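Local coordinates for protein Exo-poly-alpha-D-galacturonosidase (Thermotoga maritima, PDB 3JUR) that probably hydrolyses the alpha-linked galacturonic acid chains of pectin as a heat-active exopolygalacturonase of glycoside hydrolase family 28, at residues E13-V18 / Y282-D287; I108-Y113 / R180-G185; D25-L30 / G59-V64; V373-V378 / V400-I405. One frame throughout, in Å; residues are numbered along the deposited sequence.

Interaction 1. Residues E13-V18 / Y282-D287; sequences EILNHV and YILVRD
Over one face of the Tyr-282 ring lies CG of Glu-13, 4.1 Å from the ring centroid and 29° off its normal, a CH-pi contact. OE1 of the same glutamate lies at the edge of the His-17 ring, in its plane. The methylene reaches Tyr-282 because CG stands opposite the backbone N (chi1 171°); a bend at chi2 then leads the carboxylate away to Tyr-248, whose hydroxyl bonds OE2 and whose ring also meets that of Tyr-282, the planes only about 10° apart. A second flat group, the Arg-286 guanidinium, is approached by the Leu-15 methyls, CD1 coming to 3.6 Å from NH1. Its charge is taken up by Glu-252 and by Glu-11 on the same helix. Between these ends sits buried Ile-14, its CD1 laid against the strand at 3.6 Å from C of Tyr-282 and 3.8 Å from CB of Leu-284. Helix 6-16 is seated on strand 280-291 of the right-handed parallel beta-helix characteristic of family 28, its side chains meeting both side chains and backbone of the strand. Leu-15 CG meets CD2 of Leu-284 at 4.0 Å. His-17 folds back and gives its ND1 hydrogen to O of Glu-13 at 3.1 Å.

Interaction 2. Residues I108-Y113 / R180-G185; sequences IELYNY and RVFGKG
Leu-110 and Phe-182 form a tight part of the contact: CD1 of the leucine comes within 3.4 Å of ring atom CD2, the two side chains crossing at about a right angle, while His-186 meets the phenylalanine ring edge-to-face. Equally close, CA of buried Gly-183 lies over one face of the Tyr-113 ring, 3.8 Å from the centroid, a CH-pi contact. The backbones are joined by a single bridge, Tyr-111 N bonding O of Arg-180 at 2.9 Å and Phe-182 N bonding O of Tyr-111 at 2.8 Å. Arg-180 runs out extended so that NH1 reaches O of Glu-109 at 3.0 Å; the oxygen lies near the guanidinium plane, and Asp-272 supplies the salt bridge to the same nitrogen. Strand 108-112 pairs with strand 103-105 in a two-stranded antiparallel sheet, an elaboration on the parallel beta-helix of this family, and the loop 180-185 runs along it. Asn-112 OD1 takes the N-H of Gly-183 in its carbonyl plane at 2.9 Å, though the bond is bent (133°); its ND2 goes to O of Leu-188. Toward exposed Lys-184 and Gly-185 the fit is looser: a water 2.6 Å from Tyr-113 OH takes a weak bond from Gly-185 N.

Interaction 3. Residues D25-L30 / G59-V64; sequences DREVNL and GGRLIV
Strands 27-29 and 60-64 pair in parallel and are connected by helix 44-57, a beta-alpha-beta unit at the N-terminal end of the parallel beta-helix; the helix lies against Val-28 and Leu-62, on one face of the pair. The ladder runs from Arg-61 N, bonded to O of Arg-26, through Val-28 N to O of Arg-61 and Ile-63 N to O of Val-28 (2.9 Å, nearly straight), to Leu-30 N on O of Ile-63. On the face bearing Glu-27, Arg-61 and Ile-63, the Arg-61 guanidinium is held at its edge by two acids in one salt-bridge network. Glu-27 OE2 receives NH2 of Arg-61 at 2.6 Å and, weakly, NE; it lies close to the guanidinium plane but is itself met from above its carboxylate plane, the two planes standing 78° apart. In the second salt bridge Asp-25 OD1 takes NH1 of Arg-61 at 3.3 Å, a straight but weak bond. With an oxygen of each acid near its plane, the guanidinium should have little freedom to turn. Glu-27 can reach because its CG sits between the backbone N and the carbonyl carbon (chi1 66°), which also lays its CD 3.4 Å from CD1 of Ile-63. Toward the helix, Leu-30 CD1 meets CD1 of Leu-62 at 4.0 Å, and Phe-47 and Phe-69 close round Leu-30. At the start of the pair, Arg-26, bent at chi3, brings NH1 to 2.8 Å from O of Gly-59; the oxygen lies in the guanidinium plane, while the nitrogen stands 36° above the carbonyl plane.

Interaction 4. Residues V373-V378 / V400-I405; sequences VRSVFV and VKDILI
Val-376 and Ile-403 lie side by side on the buried face of the pair, CD1 of the isoleucine 3.6 Å from CB of the valine; chi1 of Ile-403 (-48°) sets CG1 beside the backbone N, and the turn at chi2 (-60°) carries CD1 across to its neighbour. Val-378 and Ile-405 repeat the pattern, with CB and CG1 4.0 Å apart, and Val-373 and Val-400 face each other more loosely through their CG1 methyls. Ile-392 of strand 388-393 packs on Val-400 and Ile-403 from across the interior. Stacks of aliphatic residues, one from each turn, fill the core of a right-handed parallel beta-helix, and here strands 372-379 and 400-406 are neighbours whose short axes are 4.6 Å apart and only 1° from parallel. Leu-404 N bonds O of Val-376; Val-378 N in turn bonds O of Leu-404, at 2.8 Å. On the other face CD1 of Phe-377 touches CB of Leu-404 at 3.9 Å, and the Phe-377 ring stacks on Phe-342 of the neighbouring strand 337-349. Farther out, Ser-375 and Asp-402 both have positive phi, which interrupts the regular ladder. There Ser-375 OG donates to OD2 of Asp-402 at 2.9 Å, which accepts through its anti lone pair, and CZ of Phe-377 lies 3.7 Å from the same oxygen. At the exposed end Arg-374 turns to a salt bridge with Glu-339, while Lys-401 NZ bonds O of Tyr-399.

Interactions 1, 3 and 4 are spread along the parallel beta-helix, whereas interaction 2 lies on an elaboration beside it. Interaction 3 pairs strands at the N-terminal end, and interaction 4 pairs turns toward the C-terminal end, their centres about 47 Å apart. Interaction 1 falls between them, centred about 29 Å from interaction 3 and 21 Å from interaction 4; its helix 6-16 lies back along the middle of the beta-helix, tying the start of the chain to a turn 264 residues farther on. The loop closed by interaction 1 therefore encloses interactions 3 and 2, in that order, and interaction 4 follows. The nearest atoms of interactions 1 and 2 are about 17 Å apart.

Interaction 1. Residues E13-V18 / Y282-D287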
loop_
_atom_site.group_PDB
_atom_site.type_symbol
_atom_site.label_atom_id
_atom_site.label_comp_id
_atom_site.label_asym_id
_atom_site.label_seq_id
_atom_site.Cartn_x
_atom_site.Cartn_y
_atom_site.Cartn_z
ATOM N N GLU D 13 -27.202 20.607 17.040
ATOM C CA GLU D 13 -27.512 22.007 17.289
ATOM C C GLU D 13 -28.264 22.641 16.113
ATOM O O GLU D 13 -29.266 23.333 16.318
ATOM C CB GLU D 13 -26.212 22.763 17.612
ATOM C CG GLU D 13 -26.323 24.287 17.686
ATOM C CD GLU D 13 -27.132 24.794 18.873
ATOM O OE1 GLU D 13 -27.434 24.009 19.799
ATOM O OE2 GLU D 13 -27.470 25.999 18.871
ATOM N N ILE D 14 -27.785 22.392 14.893
ATOM C CA ILE D 14 -28.461 22.859 13.686
ATOM C C ILE D 14 -29.888 22.305 13.596
ATOM O O ILE D 14 -30.843 23.066 13.416
ATOM C CB ILE D 14 -27.666 22.510 12.388
ATOM C CG1 ILE D 14 -26.270 23.143 12.431
ATOM C CG2 ILE D 14 -28.422 23.003 11.156
ATOM C CD1 ILE D 14 -25.262 22.551 11.469
ATOM N N LEU D 15 -30.027 20.986 13.729
ATOM C CA LEU D 15 -31.342 20.332 13.670
ATOM C C LEU D 15 -32.310 20.805 14.766
ATOM O O LEU D 15 -33.531 20.751 14.588
ATOM C CB LEU D 15 -31.202 18.801 13.694
ATOM C CG LEU D 15 -30.560 18.172 12.448
ATOM C CD1 LEU D 15 -30.090 16.748 12.711
ATOM C CD2 LEU D 15 -31.512 18.214 11.253
ATOM N N ASN D 16 -31.766 21.270 15.888
ATOM C CA ASN D 16 -32.596 21.793 16.976
ATOM C C ASN D 16 -33.184 23.178 16.698
ATOM O O ASN D 16 -34.142 23.588 17.350
ATOM C CB ASN D 16 -31.829 21.794 18.309
ATOM C CG ASN D 16 -31.728 20.405 18.932
ATOM O OD1 ASN D 16 -32.552 19.528 18.667
ATOM N ND2 ASN D 16 -30.716 20.202 19.772
ATOM N N HIS D 17 -32.612 23.895 15.733
ATOM C CA HIS D 17 -33.063 25.254 15.427
ATOM C C HIS D 17 -33.526 25.404 13.974
ATOM O O HIS D 17 -33.587 26.506 13.424
ATOM C CB HIS D 17 -31.982 26.270 15.812
ATOM C CG HIS D 17 -31.676 26.281 17.279
ATOM N ND1 HIS D 17 -30.579 25.643 17.818
ATOM C CD2 HIS D 17 -32.346 26.825 18.322
ATOM C CE1 HIS D 17 -30.576 25.809 19.130
ATOM N NE2 HIS D 17 -31.639 26.520 19.461
ATOM N N VAL D 18 -33.867 24.275 13.367
ATOM C CA VAL D 18 -34.368 24.247 12.006
ATOM C C VAL D 18 -35.769 23.622 12.010
ATOM O O VAL D 18 -35.969 22.542 12.565
ATOM C CB VAL D 18 -33.371 23.499 11.062
ATOM C CG1 VAL D 18 -34.077 22.862 9.894
ATOM C CG2 VAL D 18 -32.274 24.441 10.580
ATOM N N TYR D 282 -23.604 27.432 11.435
ATOM C CA TYR D 282 -24.567 26.370 11.702
ATOM C C TYR D 282 -25.330 25.999 10.435
ATOM O O TYR D 282 -26.552 26.140 10.353
ATOM C CB TYR D 282 -25.499 26.759 12.859
ATOM C CG TYR D 282 -24.803 26.840 14.200
ATOM C CD1 TYR D 282 -24.164 25.724 14.740
ATOM C CD2 TYR D 282 -24.806 28.023 14.947
ATOM C CE1 TYR D 282 -23.525 25.781 15.981
ATOM C CE2 TYR D 282 -24.173 28.087 16.198
ATOM C CZ TYR D 282 -23.531 26.958 16.696
ATOM O OH TYR D 282 -22.904 26.997 17.920
ATOM N N ILE D 283 -24.568 25.562 9.435
ATOM C CA ILE D 283 -25.090 25.126 8.143
ATOM C C ILE D 283 -24.830 23.630 8.015
ATOM O O ILE D 283 -23.687 23.173 8.158
ATOM C CB ILE D 283 -24.403 25.845 6.933
ATOM C CG1 ILE D 283 -24.188 27.356 7.176
ATOM C CG2 ILE D 283 -25.171 25.573 5.625
ATOM C CD1 ILE D 283 -25.445 28.186 7.302
ATOM N N LEU D 284 -25.899 22.880 7.758
ATOM C CA LEU D 284 -25.825 21.440 7.595
ATOM C C LEU D 284 -26.130 21.088 6.141
ATOM O O LEU D 284 -27.182 21.450 5.615
ATOM C CB LEU D 284 -26.793 20.734 8.559
ATOM C CG LEU D 284 -26.872 19.205 8.535
ATOM C CD1 LEU D 284 -25.515 18.570 8.898
ATOM C CD2 LEU D 284 -27.952 18.734 9.488
ATOM N N VAL D 285 -25.184 20.409 5.496
ATOM C CA VAL D 285 -25.317 19.981 4.101
ATOM C C VAL D 285 -25.187 18.454 4.076
ATOM O O VAL D 285 -24.095 17.923 4.300
ATOM C CB VAL D 285 -24.216 20.631 3.223
ATOM C CG1 VAL D 285 -24.363 20.239 1.739
ATOM C CG2 VAL D 285 -24.241 22.154 3.387
ATOM N N ARG D 286 -26.291 17.744 3.835
ATOM C CA ARG D 286 -26.251 16.279 3.936
ATOM C C ARG D 286 -27.097 15.560 2.884
ATOM O O ARG D 286 -28.109 16.097 2.406
ATOM C CB ARG D 286 -26.667 15.830 5.345
ATOM C CG ARG D 286 -28.118 16.125 5.674
ATOM C CD ARG D 286 -28.473 15.713 7.094
ATOM N NE ARG D 286 -29.915 15.711 7.297
ATOM C CZ ARG D 286 -30.509 15.444 8.458
ATOM N NH1 ARG D 286 -29.782 15.182 9.535
ATOM N NH2 ARG D 286 -31.835 15.457 8.545
ATOM N N ASP D 287 -26.682 14.333 2.552
ATOM C CA ASP D 287 -27.436 13.446 1.649
ATOM C C ASP D 287 -27.725 14.049 0.264
ATOM O O ASP D 287 -28.765 13.754 -0.341
ATOM C CB ASP D 287 -28.763 12.989 2.299
ATOM C CG ASP D 287 -28.575 12.431 3.701
ATOM O OD1 ASP D 287 -27.668 11.593 3.911
ATOM O OD2 ASP D 287 -29.353 12.830 4.593
#

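Interaction 2. Residues I108-Y113 / R180-G185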
loop_
_atom_site.group_PDB
_atom_site.type_symbol
_atom_site.label_atom_id
_atom_site.label_comp_id
_atom_site.label_asym_id
_atom_site.label_seq_id
_atom_site.Cartn_x
_atom_site.Cartn_y
_atom_site.Cartn_z
ATOM N N ILE D 108 -21.272 42.224 -2.124
ATOM C CA ILE D 108 -21.448 43.649 -1.809
ATOM C C ILE D 108 -22.899 44.092 -2.045
ATOM O O ILE D 108 -23.465 43.847 -3.116
ATOM C CB ILE D 108 -20.451 44.565 -2.593
ATOM C CG1 ILE D 108 -18.995 44.208 -2.259
ATOM C CG2 ILE D 108 -20.706 46.054 -2.280
ATOM C CD1 ILE D 108 -17.974 44.740 -3.246
ATOM N N GLU D 109 -23.486 44.731 -1.031
ATOM C CA GLU D 109 -24.862 45.222 -1.100
ATOM C C GLU D 109 -25.006 46.385 -2.072
ATOM O O GLU D 109 -24.113 47.226 -2.192
ATOM C CB GLU D 109 -25.347 45.662 0.283
ATOM C CG GLU D 109 -25.526 44.523 1.273
ATOM C CD GLU D 109 -26.279 44.947 2.520
ATOM O OE1 GLU D 109 -26.997 44.101 3.102
ATOM O OE2 GLU D 109 -26.154 46.123 2.914
ATOM N N LEU D 110 -26.138 46.420 -2.766
ATOM C CA LEU D 110 -26.440 47.485 -3.719
ATOM C C LEU D 110 -27.935 47.516 -4.041
ATOM O O LEU D 110 -28.695 46.642 -3.612
ATOM C CB LEU D 110 -25.628 47.292 -5.012
ATOM C CG LEU D 110 -26.120 46.282 -6.056
ATOM C CD1 LEU D 110 -25.372 46.463 -7.353
ATOM C CD2 LEU D 110 -26.008 44.840 -5.568
ATOM N N TYR D 111 -28.347 48.536 -4.787
ATOM C CA TYR D 111 -29.664 48.546 -5.410
ATOM C C TYR D 111 -29.502 48.230 -6.889
ATOM O O TYR D 111 -28.738 48.886 -7.601
ATOM C CB TYR D 111 -30.385 49.876 -5.167
ATOM C CG TYR D 111 -31.006 49.939 -3.795
ATOM C CD1 TYR D 111 -32.370 49.721 -3.616
ATOM C CD2 TYR D 111 -30.222 50.181 -2.668
ATOM C CE1 TYR D 111 -32.944 49.765 -2.343
ATOM C CE2 TYR D 111 -30.779 50.221 -1.397
ATOM C CZ TYR D 111 -32.139 50.013 -1.238
ATOM O OH TYR D 111 -32.685 50.057 0.027
ATOM N N ASN D 112 -30.205 47.195 -7.330
ATOM C CA ASN D 112 -30.033 46.644 -8.667
ATOM C C ASN D 112 -31.299 45.911 -9.100
ATOM O O ASN D 112 -32.270 45.845 -8.342
ATOM C CB ASN D 112 -28.821 45.697 -8.691
ATOM C CG ASN D 112 -28.407 45.291 -10.103
ATOM O OD1 ASN D 112 -28.538 46.061 -11.061
ATOM N ND2 ASN D 112 -27.895 44.074 -10.232
ATOM N N TYR D 113 -31.275 45.370 -10.319
ATOM C CA TYR D 113 -32.367 44.569 -10.865
ATOM C C TYR D 113 -32.889 43.575 -9.837
ATOM O O TYR D 113 -32.107 42.953 -9.104
ATOM C CB TYR D 113 -31.904 43.815 -12.121
ATOM C CG TYR D 113 -31.648 44.702 -13.327
ATOM C CD1 TYR D 113 -32.696 45.369 -13.963
ATOM C CD2 TYR D 113 -30.358 44.862 -13.837
ATOM C CE1 TYR D 113 -32.466 46.182 -15.069
ATOM C CE2 TYR D 113 -30.114 45.670 -14.948
ATOM C CZ TYR D 113 -31.173 46.333 -15.557
ATOM O OH TYR D 113 -30.949 47.137 -16.656
ATOM N N ARG D 180 -25.856 53.360 -3.772
ATOM C CA ARG D 180 -25.234 52.424 -4.701
ATOM C C ARG D 180 -26.289 51.912 -5.675
ATOM O O ARG D 180 -26.739 50.766 -5.577
ATOM C CB ARG D 180 -24.597 51.253 -3.948
ATOM C CG ARG D 180 -23.549 51.648 -2.931
ATOM C CD ARG D 180 -22.955 50.413 -2.282
ATOM N NE ARG D 180 -22.293 50.724 -1.019
ATOM C CZ ARG D 180 -21.972 49.820 -0.097
ATOM N NH1 ARG D 180 -22.254 48.534 -0.287
ATOM N NH2 ARG D 180 -21.369 50.201 1.022
ATOM N N VAL D 181 -26.675 52.770 -6.613
ATOM C CA VAL D 181 -27.782 52.477 -7.521
ATOM C C VAL D 181 -27.267 52.068 -8.898
ATOM O O VAL D 181 -26.538 52.820 -9.549
ATOM C CB VAL D 181 -28.756 53.684 -7.638
ATOM C CG1 VAL D 181 -29.930 53.362 -8.568
ATOM C CG2 VAL D 181 -29.263 54.095 -6.262
ATOM N N PHE D 182 -27.653 50.872 -9.331
ATOM C CA PHE D 182 -27.259 50.361 -10.642
ATOM C C PHE D 182 -28.494 50.122 -11.515
ATOM O O PHE D 182 -29.204 51.071 -11.839
ATOM C CB PHE D 182 -26.351 49.123 -10.495
ATOM C CG PHE D 182 -25.002 49.443 -9.904
ATOM C CD1 PHE D 182 -23.889 49.603 -10.723
ATOM C CD2 PHE D 182 -24.851 49.636 -8.533
ATOM C CE1 PHE D 182 -22.644 49.929 -10.184
ATOM C CE2 PHE D 182 -23.611 49.965 -7.987
ATOM C CZ PHE D 182 -22.505 50.109 -8.814
ATOM N N GLY D 183 -28.760 48.876 -11.892
ATOM C CA GLY D 183 -29.906 48.581 -12.750
ATOM C C GLY D 183 -29.715 49.089 -14.164
ATOM O O GLY D 183 -28.726 48.748 -14.819
ATOM N N LYS D 184 -30.663 49.914 -14.619
ATOM C CA LYS D 184 -30.705 50.449 -15.988
ATOM C C LYS D 184 -29.409 51.169 -16.362
ATOM O O LYS D 184 -28.956 52.072 -15.647
ATOM C CB LYS D 184 -31.907 51.397 -16.148
ATOM C CG LYS D 184 -32.338 51.680 -17.584
ATOM C CD LYS D 184 -33.369 52.811 -17.622
ATOM C CE LYS D 184 -34.219 52.786 -18.888
ATOM N NZ LYS D 184 -33.518 53.273 -20.107
ATOM N N GLY D 185 -28.822 50.760 -17.484
ATOM C CA GLY D 185 -27.556 51.326 -17.958
ATOM C C GLY D 185 -26.333 50.656 -17.344
ATOM O O GLY D 185 -25.199 51.047 -17.618
HETATM O O HOH W 1 -28.773 47.561 -18.011
#

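Interaction 3. Residues D25-L30 / G59-V64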
loop_
_atom_site.group_PDB
_atom_site.type_symbol
_atom_site.label_atom_id
_atom_site.label_comp_id
_atom_site.label_asym_id
_atom_site.label_seq_id
_atom_site.Cartn_x
_atom_site.Cartn_y
_atom_site.Cartn_z
ATOM N N ASP D 25 -53.731 27.502 6.407
ATOM C CA ASP D 25 -54.525 26.559 5.622
ATOM C C ASP D 25 -55.530 27.328 4.767
ATOM O O ASP D 25 -56.647 27.623 5.202
ATOM C CB ASP D 25 -55.226 25.543 6.534
ATOM C CG ASP D 25 -55.686 24.298 5.785
ATOM O OD1 ASP D 25 -54.942 23.812 4.907
ATOM O OD2 ASP D 25 -56.791 23.795 6.084
ATOM N N ARG D 26 -55.108 27.651 3.550
ATOM C CA ARG D 26 -55.826 28.562 2.666
ATOM C C ARG D 26 -55.084 28.542 1.333
ATOM O O ARG D 26 -53.851 28.584 1.315
ATOM C CB ARG D 26 -55.798 29.976 3.266
ATOM C CG ARG D 26 -56.865 30.920 2.781
ATOM C CD ARG D 26 -56.662 32.323 3.360
ATOM N NE ARG D 26 -57.043 32.429 4.772
ATOM C CZ ARG D 26 -56.211 32.716 5.774
ATOM N NH1 ARG D 26 -54.921 32.942 5.550
ATOM N NH2 ARG D 26 -56.674 32.784 7.012
ATOM N N GLU D 27 -55.820 28.458 0.226
ATOM C CA GLU D 27 -55.195 28.415 -1.101
ATOM C C GLU D 27 -56.006 29.088 -2.207
ATOM O O GLU D 27 -57.237 29.041 -2.217
ATOM C CB GLU D 27 -54.857 26.974 -1.505
ATOM C CG GLU D 27 -56.063 26.061 -1.709
ATOM C CD GLU D 27 -55.683 24.632 -2.082
ATOM O OE1 GLU D 27 -56.431 24.011 -2.866
ATOM O OE2 GLU D 27 -54.643 24.131 -1.605
ATOM N N VAL D 28 -55.297 29.720 -3.138
ATOM C CA VAL D 28 -55.920 30.246 -4.349
ATOM C C VAL D 28 -55.149 29.739 -5.578
ATOM O O VAL D 28 -53.962 29.415 -5.486
ATOM C CB VAL D 28 -56.024 31.795 -4.345
ATOM C CG1 VAL D 28 -57.206 32.237 -5.187
ATOM C CG2 VAL D 28 -56.212 32.333 -2.934
ATOM N N ASN D 29 -55.843 29.644 -6.710
ATOM C CA ASN D 29 -55.270 29.158 -7.962
ATOM C C ASN D 29 -54.955 30.317 -8.908
ATOM O O ASN D 29 -55.779 31.220 -9.094
ATOM C CB ASN D 29 -56.242 28.174 -8.627
ATOM C CG ASN D 29 -55.586 27.334 -9.710
ATOM O OD1 ASN D 29 -55.013 27.859 -10.668
ATOM N ND2 ASN D 29 -55.693 26.013 -9.574
ATOM N N LEU D 30 -53.768 30.272 -9.514
ATOM C CA LEU D 30 -53.290 31.337 -10.403
ATOM C C LEU D 30 -54.194 31.602 -11.613
ATOM O O LEU D 30 -54.253 32.729 -12.108
ATOM C CB LEU D 30 -51.857 31.051 -10.873
ATOM C CG LEU D 30 -51.152 32.203 -11.594
ATOM C CD1 LEU D 30 -50.814 33.334 -10.627
ATOM C CD2 LEU D 30 -49.909 31.734 -12.327
ATOM N N GLY D 59 -52.182 35.172 4.437
ATOM C CA GLY D 59 -51.266 34.205 3.843
ATOM C C GLY D 59 -51.929 32.933 3.354
ATOM O O GLY D 59 -53.146 32.775 3.440
ATOM N N GLY D 60 -51.115 32.021 2.836
ATOM C CA GLY D 60 -51.604 30.754 2.307
ATOM C C GLY D 60 -50.800 30.277 1.118
ATOM O O GLY D 60 -49.679 30.744 0.897
ATOM N N ARG D 61 -51.386 29.354 0.353
ATOM C CA ARG D 61 -50.729 28.713 -0.786
ATOM C C ARG D 61 -51.224 29.269 -2.122
ATOM O O ARG D 61 -52.430 29.397 -2.346
ATOM C CB ARG D 61 -50.926 27.183 -0.749
ATOM C CG ARG D 61 -50.531 26.505 0.585
ATOM C CD ARG D 61 -50.680 24.967 0.565
ATOM N NE ARG D 61 -52.063 24.525 0.345
ATOM C CZ ARG D 61 -52.960 24.288 1.305
ATOM N NH1 ARG D 61 -52.653 24.443 2.589
ATOM N NH2 ARG D 61 -54.178 23.886 0.975
ATOM N N LEU D 62 -50.280 29.607 -2.999
ATOM C CA LEU D 62 -50.588 29.993 -4.375
ATOM C C LEU D 62 -50.275 28.807 -5.284
ATOM O O LEU D 62 -49.118 28.408 -5.422
ATOM C CB LEU D 62 -49.790 31.245 -4.792
ATOM C CG LEU D 62 -49.744 31.696 -6.266
ATOM C CD1 LEU D 62 -51.131 31.794 -6.899
ATOM C CD2 LEU D 62 -49.003 33.015 -6.424
ATOM N N ILE D 63 -51.313 28.245 -5.894
ATOM C CA ILE D 63 -51.147 27.077 -6.751
ATOM C C ILE D 63 -50.904 27.490 -8.204
ATOM O O ILE D 63 -51.732 28.166 -8.819
ATOM C CB ILE D 63 -52.349 26.094 -6.625
ATOM C CG1 ILE D 63 -52.384 25.478 -5.219
ATOM C CG2 ILE D 63 -52.275 24.988 -7.687
ATOM C CD1 ILE D 63 -53.737 24.927 -4.816
ATOM N N VAL D 64 -49.745 27.094 -8.721
ATOM C CA VAL D 64 -49.401 27.252 -10.130
ATOM C C VAL D 64 -49.538 25.876 -10.788
ATOM O O VAL D 64 -48.667 25.018 -10.611
ATOM C CB VAL D 64 -47.946 27.779 -10.318
ATOM C CG1 VAL D 64 -47.640 28.009 -11.790
ATOM C CG2 VAL D 64 -47.712 29.052 -9.512
#

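Interaction 4. Residues V373-V378 / V400-I405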
loop_
_atom_site.group_PDB
_atom_site.type_symbol
_atom_site.label_atom_id
_atom_site.label_comp_id
_atom_site.label_asym_id
_atom_site.label_seq_id
_atom_site.Cartn_x
_atom_site.Cartn_y
_atom_site.Cartn_z
ATOM N N VAL D 373 -7.733 31.013 8.838
ATOM C CA VAL D 373 -8.175 29.750 8.225
ATOM C C VAL D 373 -7.617 28.598 9.049
ATOM O O VAL D 373 -6.408 28.314 9.015
ATOM C CB VAL D 373 -7.758 29.620 6.726
ATOM C CG1 VAL D 373 -8.315 28.337 6.115
ATOM C CG2 VAL D 373 -8.241 30.834 5.912
ATOM N N ARG D 374 -8.502 27.965 9.822
ATOM C CA ARG D 374 -8.115 26.889 10.742
ATOM C C ARG D 374 -9.240 25.903 11.051
ATOM O O ARG D 374 -10.416 26.172 10.768
ATOM C CB ARG D 374 -7.520 27.452 12.039
ATOM C CG ARG D 374 -8.040 28.819 12.431
ATOM C CD ARG D 374 -9.035 28.818 13.574
ATOM N NE ARG D 374 -8.374 28.993 14.866
ATOM C CZ ARG D 374 -8.826 29.748 15.865
ATOM N NH1 ARG D 374 -9.953 30.438 15.751
ATOM N NH2 ARG D 374 -8.138 29.821 16.993
ATOM N N SER D 375 -8.862 24.760 11.623
ATOM C CA SER D 375 -9.809 23.747 12.109
ATOM C C SER D 375 -10.760 23.230 11.035
ATOM O O SER D 375 -11.982 23.415 11.111
ATOM C CB SER D 375 -10.572 24.275 13.329
ATOM O OG SER D 375 -9.639 24.645 14.322
ATOM N N VAL D 376 -10.174 22.605 10.017
ATOM C CA VAL D 376 -10.928 21.966 8.951
ATOM C C VAL D 376 -10.695 20.466 9.092
ATOM O O VAL D 376 -9.546 20.007 9.208
ATOM C CB VAL D 376 -10.498 22.470 7.541
ATOM C CG1 VAL D 376 -11.361 21.830 6.437
ATOM C CG2 VAL D 376 -10.583 23.999 7.458
ATOM N N PHE D 377 -11.792 19.712 9.111
ATOM C CA PHE D 377 -11.752 18.287 9.408
ATOM C C PHE D 377 -12.409 17.472 8.302
ATOM O O PHE D 377 -13.589 17.664 7.971
ATOM C CB PHE D 377 -12.399 18.008 10.779
ATOM C CG PHE D 377 -11.863 18.882 11.881
ATOM C CD1 PHE D 377 -10.658 18.575 12.508
ATOM C CD2 PHE D 377 -12.546 20.032 12.269
ATOM C CE1 PHE D 377 -10.143 19.403 13.517
ATOM C CE2 PHE D 377 -12.044 20.863 13.277
ATOM C CZ PHE D 377 -10.838 20.545 13.900
ATOM N N VAL D 378 -11.610 16.590 7.707
ATOM C CA VAL D 378 -12.075 15.675 6.689
ATOM C C VAL D 378 -11.982 14.292 7.318
ATOM O O VAL D 378 -10.915 13.863 7.778
ATOM C CB VAL D 378 -11.228 15.749 5.390
ATOM C CG1 VAL D 378 -11.693 14.694 4.380
ATOM C CG2 VAL D 378 -11.303 17.134 4.756
ATOM N N VAL D 400 -2.129 28.335 7.100
ATOM C CA VAL D 400 -3.313 27.496 7.278
ATOM C C VAL D 400 -3.031 26.555 8.470
ATOM O O VAL D 400 -1.988 25.884 8.516
ATOM C CB VAL D 400 -3.625 26.691 5.993
ATOM C CG1 VAL D 400 -4.877 25.834 6.159
ATOM C CG2 VAL D 400 -3.832 27.625 4.813
ATOM N N LYS D 401 -3.932 26.543 9.450
ATOM C CA LYS D 401 -3.680 25.823 10.700
ATOM C C LYS D 401 -4.698 24.728 10.956
ATOM O O LYS D 401 -5.865 24.840 10.550
ATOM C CB LYS D 401 -3.675 26.790 11.893
ATOM C CG LYS D 401 -2.553 27.823 11.877
ATOM C CD LYS D 401 -2.925 29.021 12.747
ATOM C CE LYS D 401 -1.844 30.114 12.753
ATOM N NZ LYS D 401 -1.866 30.970 11.525
ATOM N N ASP D 402 -4.250 23.676 11.646
ATOM C CA ASP D 402 -5.143 22.644 12.190
ATOM C C ASP D 402 -6.052 22.002 11.132
ATOM O O ASP D 402 -7.278 21.967 11.270
ATOM C CB ASP D 402 -5.967 23.229 13.357
ATOM C CG ASP D 402 -6.679 22.161 14.177
ATOM O OD1 ASP D 402 -6.123 21.046 14.354
ATOM O OD2 ASP D 402 -7.803 22.444 14.657
ATOM N N ILE D 403 -5.439 21.497 10.068
ATOM C CA ILE D 403 -6.160 20.735 9.066
ATOM C C ILE D 403 -5.919 19.264 9.360
ATOM O O ILE D 403 -4.764 18.824 9.444
ATOM C CB ILE D 403 -5.715 21.068 7.605
ATOM C CG1 ILE D 403 -5.656 22.584 7.359
ATOM C CG2 ILE D 403 -6.629 20.366 6.593
ATOM C CD1 ILE D 403 -6.986 23.352 7.564
ATOM N N LEU D 404 -7.006 18.514 9.526
ATOM C CA LEU D 404 -6.925 17.089 9.841
ATOM C C LEU D 404 -7.735 16.258 8.851
ATOM O O LEU D 404 -8.928 16.520 8.626
ATOM C CB LEU D 404 -7.372 16.818 11.288
ATOM C CG LEU D 404 -7.284 15.379 11.820
ATOM C CD1 LEU D 404 -5.843 14.890 11.878
ATOM C CD2 LEU D 404 -7.952 15.244 13.198
ATOM N N ILE D 405 -7.063 15.281 8.243
ATOM C CA ILE D 405 -7.681 14.320 7.339
ATOM C C ILE D 405 -7.489 12.921 7.931
ATOM O O ILE D 405 -6.363 12.503 8.208
ATOM C CB ILE D 405 -7.075 14.405 5.916
ATOM C CG1 ILE D 405 -7.201 15.834 5.379
ATOM C CG2 ILE D 405 -7.754 13.409 4.978
ATOM C CD1 ILE D 405 -6.411 16.112 4.123
#